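Long-range contacts in glypican-1 (Homo sapiens, PDB 4YWT), which is a cell-surface proteoglycan that bears heparan sulfate, binds alpha-4(V) collagen through those chains and takes part in Schwann cell myelination: residues A[38-43]-A[75-79]; A[47-53]-A[66-72]; A[207-211]-A[316-320]. The protein carries 3 engineered substitutions. All blocks are in the same frame, centred on the assembly; numbering follows the deposited sequence.

Contact 1: A[38-43]-A[75-79]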
loop_
_atom_site.group_PDB
_atom_site.type_symbol
_atom_site.label_atom_id
_atom_site.label_comp_id
_atom_site.label_asym_id
_atom_site.label_seq_id
_atom_site.Cartn_x
_atom_site.Cartn_y
_atom_site.Cartn_z
ATOM N N TYR A 38 28.793 25.007 13.922
ATOM C CA TYR A 38 28.354 25.795 12.774
ATOM C C TYR A 38 29.341 25.691 11.614
ATOM O O TYR A 38 28.956 25.781 10.449
ATOM C CB TYR A 38 28.166 27.257 13.188
ATOM C CG TYR A 38 27.720 28.194 12.088
ATOM C CD1 TYR A 38 26.398 28.221 11.666
ATOM C CD2 TYR A 38 28.614 29.075 11.496
ATOM C CE1 TYR A 38 25.985 29.085 10.670
ATOM C CE2 TYR A 38 28.210 29.946 10.505
ATOM C CZ TYR A 38 26.895 29.947 10.095
ATOM O OH TYR A 38 26.490 30.811 9.102
ATOM N N GLY A 39 30.615 25.496 11.944
ATOM C CA GLY A 39 31.661 25.391 10.943
ATOM C C GLY A 39 31.747 24.018 10.305
ATOM O O GLY A 39 31.959 23.896 9.098
ATOM N N ALA A 40 31.575 22.979 11.117
ATOM C CA ALA A 40 31.605 21.603 10.631
ATOM C C ALA A 40 30.365 21.295 9.801
ATOM O O ALA A 40 30.252 20.225 9.202
ATOM C CB ALA A 40 31.720 20.630 11.796
ATOM N N LYS A 41 29.436 22.244 9.772
ATOM C CA LYS A 41 28.209 22.104 9.004
ATOM C C LYS A 41 28.294 22.841 7.670
ATOM O O LYS A 41 27.284 23.046 6.999
ATOM C CB LYS A 41 27.017 22.609 9.818
ATOM C CG LYS A 41 26.560 21.636 10.891
ATOM C CD LYS A 41 25.396 22.191 11.690
ATOM C CE LYS A 41 24.654 21.081 12.415
ATOM N NZ LYS A 41 24.028 20.123 11.459
ATOM N N GLY A 42 29.504 23.240 7.292
ATOM C CA GLY A 42 29.741 23.823 5.983
ATOM C C GLY A 42 29.433 25.305 5.866
ATOM O O GLY A 42 29.102 25.790 4.785
ATOM N N PHE A 43 29.543 26.025 6.976
ATOM C CA PHE A 43 29.326 27.467 6.969
ATOM C C PHE A 43 30.570 28.195 7.473
ATOM O O PHE A 43 31.418 27.597 8.133
ATOM C CB PHE A 43 28.114 27.840 7.820
ATOM C CG PHE A 43 26.837 27.183 7.386
ATOM C CD1 PHE A 43 26.243 27.520 6.180
ATOM C CD2 PHE A 43 26.217 26.242 8.192
ATOM C CE1 PHE A 43 25.064 26.919 5.779
ATOM C CE2 PHE A 43 25.038 25.640 7.799
ATOM C CZ PHE A 43 24.459 25.980 6.592
ATOM N N ASN A 75 21.046 30.156 8.060
ATOM C CA ASN A 75 21.749 28.953 7.623
ATOM C C ASN A 75 21.318 27.709 8.396
ATOM O O ASN A 75 21.035 26.665 7.805
ATOM C CB ASN A 75 23.261 29.145 7.755
ATOM C CG ASN A 75 23.844 29.980 6.631
ATOM O OD1 ASN A 75 23.340 29.970 5.508
ATOM N ND2 ASN A 75 24.917 30.706 6.926
ATOM N N LEU A 76 21.265 27.829 9.718
ATOM C CA LEU A 76 20.855 26.718 10.570
ATOM C C LEU A 76 19.394 26.344 10.332
ATOM O O LEU A 76 19.028 25.168 10.400
ATOM C CB LEU A 76 21.085 27.061 12.043
ATOM C CG LEU A 76 22.550 27.114 12.482
ATOM C CD1 LEU A 76 22.664 27.580 13.925
ATOM C CD2 LEU A 76 23.213 25.756 12.301
ATOM N N ALA A 77 18.564 27.347 10.051
ATOM C CA ALA A 77 17.164 27.104 9.713
ATOM C C ALA A 77 17.059 26.252 8.449
ATOM O O ALA A 77 16.403 25.199 8.444
ATOM C CB ALA A 77 16.425 28.419 9.533
ATOM N N ASN A 78 17.712 26.716 7.384
ATOM C CA ASN A 78 17.798 25.967 6.134
ATOM C C ASN A 78 18.273 24.538 6.367
ATOM O O ASN A 78 17.710 23.580 5.822
ATOM C CB ASN A 78 18.741 26.670 5.154
ATOM C CG ASN A 78 18.000 27.470 4.100
ATOM O OD1 ASN A 78 17.455 28.537 4.380
ATOM N ND2 ASN A 78 17.988 26.959 2.873
ATOM N N ARG A 79 19.306 24.406 7.195
ATOM C CA ARG A 79 19.880 23.104 7.510
ATOM C C ARG A 79 18.859 22.168 8.149
ATOM O O ARG A 79 18.620 21.071 7.646
ATOM C CB ARG A 79 21.088 23.259 8.433
ATOM C CG ARG A 79 21.763 21.942 8.761
ATOM C CD ARG A 79 22.176 21.229 7.485
ATOM N NE ARG A 79 23.061 22.055 6.669
ATOM C CZ ARG A 79 24.378 22.104 6.823
ATOM N NH1 ARG A 79 24.960 21.363 7.755
ATOM N NH2 ARG A 79 25.115 22.882 6.043
#

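Contact 2: A[47-53]-A[66-72]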
loop_
_atom_site.group_PDB
_atom_site.type_symbol
_atom_site.label_atom_id
_atom_site.label_comp_id
_atom_site.label_asym_id
_atom_site.label_seq_id
_atom_site.Cartn_x
_atom_site.Cartn_y
_atom_site.Cartn_z
ATOM N N ASP A 47 31.571 33.976 10.479
ATOM C CA ASP A 47 30.245 34.488 10.805
ATOM C C ASP A 47 29.921 34.346 12.288
ATOM O O ASP A 47 28.981 34.967 12.784
ATOM C CB ASP A 47 29.170 33.778 9.978
ATOM C CG ASP A 47 29.298 34.053 8.493
ATOM O OD1 ASP A 47 29.568 35.214 8.126
ATOM O OD2 ASP A 47 29.098 33.114 7.693
ATOM N N VAL A 48 30.696 33.531 12.994
ATOM C CA VAL A 48 30.442 33.285 14.408
ATOM C C VAL A 48 31.098 34.333 15.299
ATOM O O VAL A 48 32.317 34.505 15.268
ATOM C CB VAL A 48 30.938 31.897 14.842
ATOM C CG1 VAL A 48 30.688 31.694 16.331
ATOM C CG2 VAL A 48 30.254 30.813 14.030
ATOM N N PRO A 49 30.285 35.038 16.098
ATOM C CA PRO A 49 30.810 36.003 17.065
ATOM C C PRO A 49 31.742 35.346 18.075
ATOM O O PRO A 49 31.492 34.231 18.536
ATOM C CB PRO A 49 29.549 36.547 17.750
ATOM C CG PRO A 49 28.477 35.557 17.450
ATOM C CD PRO A 49 28.814 34.992 16.109
ATOM N N GLN A 50 32.815 36.059 18.397
ATOM C CA GLN A 50 33.857 35.598 19.305
ATOM C C GLN A 50 33.296 35.208 20.668
ATOM O O GLN A 50 33.654 34.169 21.221
ATOM C CB GLN A 50 34.937 36.679 19.473
ATOM C CG GLN A 50 34.431 38.128 19.604
ATOM C CD GLN A 50 33.783 38.676 18.338
ATOM O OE1 GLN A 50 34.299 38.498 17.235
ATOM N NE2 GLN A 50 32.637 39.331 18.495
ATOM N N ALA A 51 32.419 36.047 21.206
ATOM C CA ALA A 51 31.756 35.738 22.464
ATOM C C ALA A 51 30.253 35.943 22.336
ATOM O O ALA A 51 29.760 36.352 21.286
ATOM C CB ALA A 51 32.318 36.593 23.590
ATOM N N GLU A 52 29.533 35.658 23.415
ATOM C CA GLU A 52 28.079 35.751 23.422
ATOM C C GLU A 52 27.633 37.200 23.240
ATOM O O GLU A 52 28.056 38.083 23.985
ATOM C CB GLU A 52 27.536 35.170 24.728
ATOM C CG GLU A 52 26.039 34.952 24.778
ATOM C CD GLU A 52 25.639 34.051 25.931
ATOM O OE1 GLU A 52 24.827 34.481 26.776
ATOM O OE2 GLU A 52 26.147 32.912 25.994
ATOM N N ILE A 53 26.778 37.441 22.250
ATOM C CA ILE A 53 26.356 38.802 21.923
ATOM C C ILE A 53 24.868 39.022 22.179
ATOM O O ILE A 53 24.163 38.116 22.621
ATOM C CB ILE A 53 26.660 39.150 20.451
ATOM C CG1 ILE A 53 25.807 38.294 19.511
ATOM C CG2 ILE A 53 28.142 38.978 20.155
ATOM C CD1 ILE A 53 25.891 38.709 18.057
ATOM N N THR A 66 22.947 35.510 22.526
ATOM C CA THR A 66 23.127 34.425 21.572
ATOM C C THR A 66 24.504 34.411 20.919
ATOM O O THR A 66 25.183 35.434 20.846
ATOM C CB THR A 66 22.066 34.499 20.457
ATOM O OG1 THR A 66 22.338 33.497 19.468
ATOM C CG2 THR A 66 22.086 35.870 19.798
ATOM N N CYS A 67 24.909 33.233 20.454
ATOM C CA CYS A 67 26.130 33.082 19.673
ATOM C C CYS A 67 25.837 33.100 18.177
ATOM O O CYS A 67 26.737 32.911 17.361
ATOM C CB CYS A 67 26.855 31.790 20.049
ATOM S SG CYS A 67 27.692 31.861 21.643
ATOM N N CYS A 68 24.573 33.308 17.823
ATOM C CA CYS A 68 24.156 33.264 16.426
ATOM C C CYS A 68 23.910 34.647 15.834
ATOM O O CYS A 68 23.301 35.508 16.470
ATOM C CB CYS A 68 22.889 32.416 16.279
ATOM S SG CYS A 68 23.142 30.639 16.488
ATOM N N THR A 69 24.389 34.852 14.611
ATOM C CA THR A 69 24.070 36.056 13.855
ATOM C C THR A 69 22.906 35.756 12.919
ATOM O O THR A 69 22.390 34.638 12.904
ATOM C CB THR A 69 25.278 36.572 13.048
ATOM O OG1 THR A 69 25.645 35.606 12.055
ATOM C CG2 THR A 69 26.463 36.835 13.966
ATOM N N SER A 70 22.489 36.755 12.145
ATOM C CA SER A 70 21.388 36.587 11.201
ATOM C C SER A 70 21.703 35.501 10.174
ATOM O O SER A 70 20.892 34.602 9.933
ATOM C CB SER A 70 21.084 37.910 10.495
ATOM O OG SER A 70 19.930 37.802 9.680
ATOM N N GLU A 71 22.891 35.593 9.583
ATOM C CA GLU A 71 23.356 34.604 8.619
ATOM C C GLU A 71 23.399 33.213 9.246
ATOM O O GLU A 71 23.012 32.226 8.617
ATOM C CB GLU A 71 24.739 34.985 8.084
ATOM C CG GLU A 71 24.750 36.258 7.250
ATOM C CD GLU A 71 26.145 36.830 7.073
ATOM O OE1 GLU A 71 27.115 36.044 7.073
ATOM O OE2 GLU A 71 26.272 38.065 6.927
ATOM N N MET A 72 23.862 33.147 10.490
ATOM C CA MET A 72 23.919 31.888 11.223
ATOM C C MET A 72 22.531 31.297 11.435
ATOM O O MET A 72 22.306 30.115 11.174
ATOM C CB MET A 72 24.610 32.080 12.576
ATOM C CG MET A 72 26.092 32.395 12.486
ATOM S SD MET A 72 26.856 32.535 14.112
ATOM C CE MET A 72 26.531 30.904 14.777
#

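Contact 3: A[207-211]-A[316-320]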
loop_
_atom_site.group_PDB
_atom_site.type_symbol
_atom_site.label_atom_id
_atom_site.label_comp_id
_atom_site.label_asym_id
_atom_site.label_seq_id
_atom_site.Cartn_x
_atom_site.Cartn_y
_atom_site.Cartn_z
ATOM N N GLU A 207 -19.015 -24.789 -9.985
ATOM C CA GLU A 207 -17.876 -24.624 -9.087
ATOM C C GLU A 207 -16.879 -23.626 -9.662
ATOM O O GLU A 207 -16.456 -22.685 -8.980
ATOM C CB GLU A 207 -17.190 -25.970 -8.835
ATOM C CG GLU A 207 -17.954 -26.899 -7.909
ATOM C CD GLU A 207 -17.996 -26.395 -6.479
ATOM O OE1 GLU A 207 -18.946 -26.749 -5.749
ATOM O OE2 GLU A 207 -17.074 -25.650 -6.084
ATOM N N LEU A 208 -16.522 -23.832 -10.927
ATOM C CA LEU A 208 -15.615 -22.932 -11.624
ATOM C C LEU A 208 -16.177 -21.517 -11.669
ATOM O O LEU A 208 -15.445 -20.553 -11.456
ATOM C CB LEU A 208 -15.337 -23.427 -13.045
ATOM C CG LEU A 208 -14.340 -22.577 -13.832
ATOM C CD1 LEU A 208 -13.006 -22.502 -13.096
ATOM C CD2 LEU A 208 -14.150 -23.115 -15.241
ATOM N N ARG A 209 -17.475 -21.397 -11.941
ATOM C CA ARG A 209 -18.118 -20.087 -12.000
ATOM C C ARG A 209 -17.942 -19.331 -10.687
ATOM O O ARG A 209 -17.355 -18.247 -10.658
ATOM C CB ARG A 209 -19.609 -20.217 -12.322
ATOM C CG ARG A 209 -20.289 -18.877 -12.577
ATOM C CD ARG A 209 -21.793 -19.015 -12.800
ATOM N NE ARG A 209 -22.538 -19.109 -11.547
ATOM C CZ ARG A 209 -23.137 -20.212 -11.110
ATOM N NH1 ARG A 209 -23.088 -21.325 -11.828
ATOM N NH2 ARG A 209 -23.790 -20.200 -9.956
ATOM N N LEU A 210 -18.446 -19.921 -9.607
ATOM C CA LEU A 210 -18.385 -19.302 -8.288
ATOM C C LEU A 210 -16.949 -18.974 -7.880
ATOM O O LEU A 210 -16.618 -17.814 -7.582
ATOM C CB LEU A 210 -19.028 -20.218 -7.245
ATOM C CG LEU A 210 -20.537 -20.440 -7.368
ATOM C CD1 LEU A 210 -20.982 -21.598 -6.489
ATOM C CD2 LEU A 210 -21.295 -19.171 -7.013
ATOM N N ARG A 211 -16.103 -20.001 -7.885
ATOM C CA ARG A 211 -14.723 -19.857 -7.435
ATOM C C ARG A 211 -13.956 -18.806 -8.229
ATOM O O ARG A 211 -13.300 -17.947 -7.642
ATOM C CB ARG A 211 -13.997 -21.202 -7.506
ATOM C CG ARG A 211 -14.464 -22.192 -6.456
ATOM C CD ARG A 211 -13.711 -23.507 -6.542
ATOM N NE ARG A 211 -14.134 -24.429 -5.492
ATOM C CZ ARG A 211 -13.623 -24.449 -4.265
ATOM N NH1 ARG A 211 -14.071 -25.322 -3.374
ATOM N NH2 ARG A 211 -12.664 -23.595 -3.929
ATOM N N VAL A 316 -7.643 -23.889 -12.481
ATOM C CA VAL A 316 -8.772 -23.917 -13.414
ATOM C C VAL A 316 -8.818 -25.226 -14.214
ATOM O O VAL A 316 -9.889 -25.826 -14.425
ATOM C CB VAL A 316 -8.705 -22.724 -14.395
ATOM C CG1 VAL A 316 -9.738 -22.870 -15.499
ATOM C CG2 VAL A 316 -8.889 -21.407 -13.654
ATOM N N HIS A 317 -7.637 -25.667 -14.639
ATOM C CA HIS A 317 -7.495 -26.857 -15.468
ATOM C C HIS A 317 -8.054 -28.105 -14.794
ATOM O O HIS A 317 -8.516 -29.022 -15.468
ATOM C CB HIS A 317 -6.025 -27.077 -15.832
ATOM C CG HIS A 317 -5.125 -27.251 -14.649
ATOM N ND1 HIS A 317 -4.614 -26.186 -13.938
ATOM C CD2 HIS A 317 -4.641 -28.367 -14.054
ATOM C CE1 HIS A 317 -3.856 -26.639 -12.955
ATOM N NE2 HIS A 317 -3.855 -27.958 -13.004
ATOM N N THR A 318 -8.009 -28.139 -13.465
ATOM C CA THR A 318 -8.534 -29.275 -12.719
ATOM C C THR A 318 -10.049 -29.368 -12.878
ATOM O O THR A 318 -10.599 -30.451 -13.109
ATOM C CB THR A 318 -8.181 -29.183 -11.222
ATOM O OG1 THR A 318 -8.910 -28.107 -10.619
ATOM C CG2 THR A 318 -6.690 -28.949 -11.041
ATOM N N TRP A 319 -10.719 -28.225 -12.762
ATOM C CA TRP A 319 -12.165 -28.170 -12.926
ATOM C C TRP A 319 -12.562 -28.432 -14.371
ATOM O O TRP A 319 -13.567 -29.101 -14.632
ATOM C CB TRP A 319 -12.716 -26.821 -12.463
ATOM C CG TRP A 319 -12.549 -26.589 -10.997
ATOM C CD1 TRP A 319 -11.684 -25.723 -10.397
ATOM C CD2 TRP A 319 -13.254 -27.250 -9.940
ATOM N NE1 TRP A 319 -11.815 -25.794 -9.031
ATOM C CE2 TRP A 319 -12.771 -26.726 -8.725
ATOM C CE3 TRP A 319 -14.251 -28.231 -9.903
ATOM C CZ2 TRP A 319 -13.250 -27.148 -7.485
ATOM C CZ3 TRP A 319 -14.725 -28.651 -8.672
ATOM C CH2 TRP A 319 -14.225 -28.109 -7.480
ATOM N N LEU A 320 -11.777 -27.909 -15.311
ATOM C CA LEU A 320 -12.021 -28.208 -16.721
ATOM C C LEU A 320 -11.953 -29.718 -16.976
ATOM O O LEU A 320 -12.853 -30.305 -17.592
ATOM C CB LEU A 320 -11.018 -27.473 -17.613
ATOM C CG LEU A 320 -11.094 -25.944 -17.621
ATOM C CD1 LEU A 320 -10.071 -25.362 -18.586
ATOM C CD2 LEU A 320 -12.498 -25.473 -17.974
#

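Contact 1: A[38-43]-A[75-79]
Phe43 and Asn75 bring the two backbones to within 7.7 Å, measured CA to CA, where the type I beta turn from Gly39 to Gly42, on the C-terminal side of Tyr38, leans on an early part of helix 70-129. Gly42 N closes the turn by bonding Gly39 O. Tyr38 and Phe43 flank it, and both reach Asn75.

Asn75 is gripped twice. Its CB lies over one face of the Phe43 ring, a CH-pi contact 3.6 Å from the ring centroid, and its amide stacks on that ring with the planes only 12° apart. From the same amide, ND2 donates to Tyr38 OH at 2.7 Å, the hydroxyl lying in the amide plane, so stack and bond together hold the amide flat and fix its rotation. Tyr38 gets there because its CG is anti to the backbone N (chi1 180°), which swings the ring across to the helix; the edge of that ring meets Leu76, Tyr38 CD1 to Leu76 CD2 at 4.1 Å.

One turn on, Arg79 bends at chi2 and chi3 and brings its guanidinium against Phe43, planes 27° apart, with Phe43 CE2 over one guanidinium face. The edge of the guanidinium faces Lys41 O: Arg79 NH1 donates weakly at 3.0 Å, while NH2 is modelled so close that the exact length is doubtful. Lys41 packs its CB against Arg79 NH1 at 3.2 Å. Its ammonium NZ, 4.0 Å from the like-charged Arg79 NH1, is held instead by a hydrogen bond to Tyr254 OH.

A type I turn packed on a long helix thus joins the cysteine-rich N-terminal end of the glypican fold to helix 70-129, its longest.

Contact 2: A[47-53]-A[66-72]
Pro49 lays the CD side of its ring against Met72, CD to SD at 3.7 Å, with the Thr69 methyl CG2 alongside. The segment 66-72 opens helix 70-129 with a capping box, set in the disulfide-rich N-terminal end of the glypican fold. Thr69 is the N-cap: OG1 accepts a weak bond from Met72 N, and Met72 SD in turn accepts weakly from Thr69 N. With OG1 between the backbone N and the carbonyl carbon (chi1 64°), the same hydroxyl also gives a long, weak bond to Asp47 O.

Val48 crosses Met72 at about a right angle, its CG2 methyl 3.8 Å from Met72 CE. Pro49 CG also presses on Cys67 O at 3.2 Å. Just before the cap, Thr66 OG1 accepts from Cys68 N, an ST turn, and two disulfides, Cys67-Cys31 and Cys68-Cys258, tie the segment to its surroundings.

At one end the carboxylates of Asp47 and Glu71 meet almost perpendicular, OD1 to OE1 at 2.8 Å. Two acceptors so close suggest a shared proton or imprecise placement.

At the other end a single antiparallel bridge, a hydrogen-bonded pair, joins Ile53 and Thr66: Ile53 N to Thr66 O and Thr66 N to Ile53 O are both 2.9 Å, and Ile53 CG1 rests 3.2 Å from Thr66 O.

Contact 3: A[207-211]-A[316-320]
Trp319 lays one indole face under Glu207 CB, while Arg211 comes in obliquely, in an antiparallel helix pair of the elongated helical bundle of glypican. The segments 207-211 and 316-320 run at 156° to one another, their axes 10.5 Å apart at closest approach; the CA atoms of Leu208 and Trp319 are the nearest pair, 6.4 Å apart.

The tightly packed, buried core of the contact is built round Leu208. Its two methyls split between two partners, Leu208 CD1 meeting Val316 CG1 at 4.1 Å and Leu208 CD2 meeting Leu320 CD2 at 4.0 Å, while its CB lies 4.3 Å from Trp319 CB at the base of the indole. Other helices complete this flank: Leu162 and Trp166 of helix 158-177 lie against Leu208, while Phe140 and Tyr144 of helix 137-152 pack on Leu320 and Val316 respectively.

Solvent comes closer at the opposite edge, where the partly exposed Glu207 comes down over the rim of the indole. Glu207 CB makes a CH-pi contact with the six-membered ring of Trp319, 3.9 Å from its centroid. The indole is put there by a first torsion that sets CG anti to the carbonyl carbon (chi1 -65°), carrying the benzo part across to helix 204-236. One turn further along that helix, Arg211 stretches its chain from CG to NE, and NE reaches Trp319 CZ2 at 3.5 Å. Val309, from the loop before helix 316-328, also touches the arginine.

No hydrogen bond joins the two segments; the side-chain polar bond here lies within helix 204-236. It is a salt bridge, Arg211 NE to Glu207 OE2 at 3.2 Å, approaching OE2 almost in line with its C-O bond, the oxygen lying 19° out of the guanidinium plane.

Contacts 1 and 2 form one patch. Their centres are 13 Å apart, contact 2 is nested in the loop that contact 1 closes, and both use helix 70-129. Tyr38 joins them: Tyr38 CD2 lies 3.5 Å from Val48 CG2, and Tyr38 OH packs near Met72 CA. Contact 3 is at the far side of the chain's centre, about 66 Å centre to centre from contact 1 and 77 Å from contact 2. The same helix 70-129 spans that distance, with Leu121 touching His317 and Leu320. Near that end, the side chain of Val316 is about 13 Å from an N-acetylglucosamine of the N-linked glycan, next to Asn115, a glycosylation site on the long helix and not a ligand pocket.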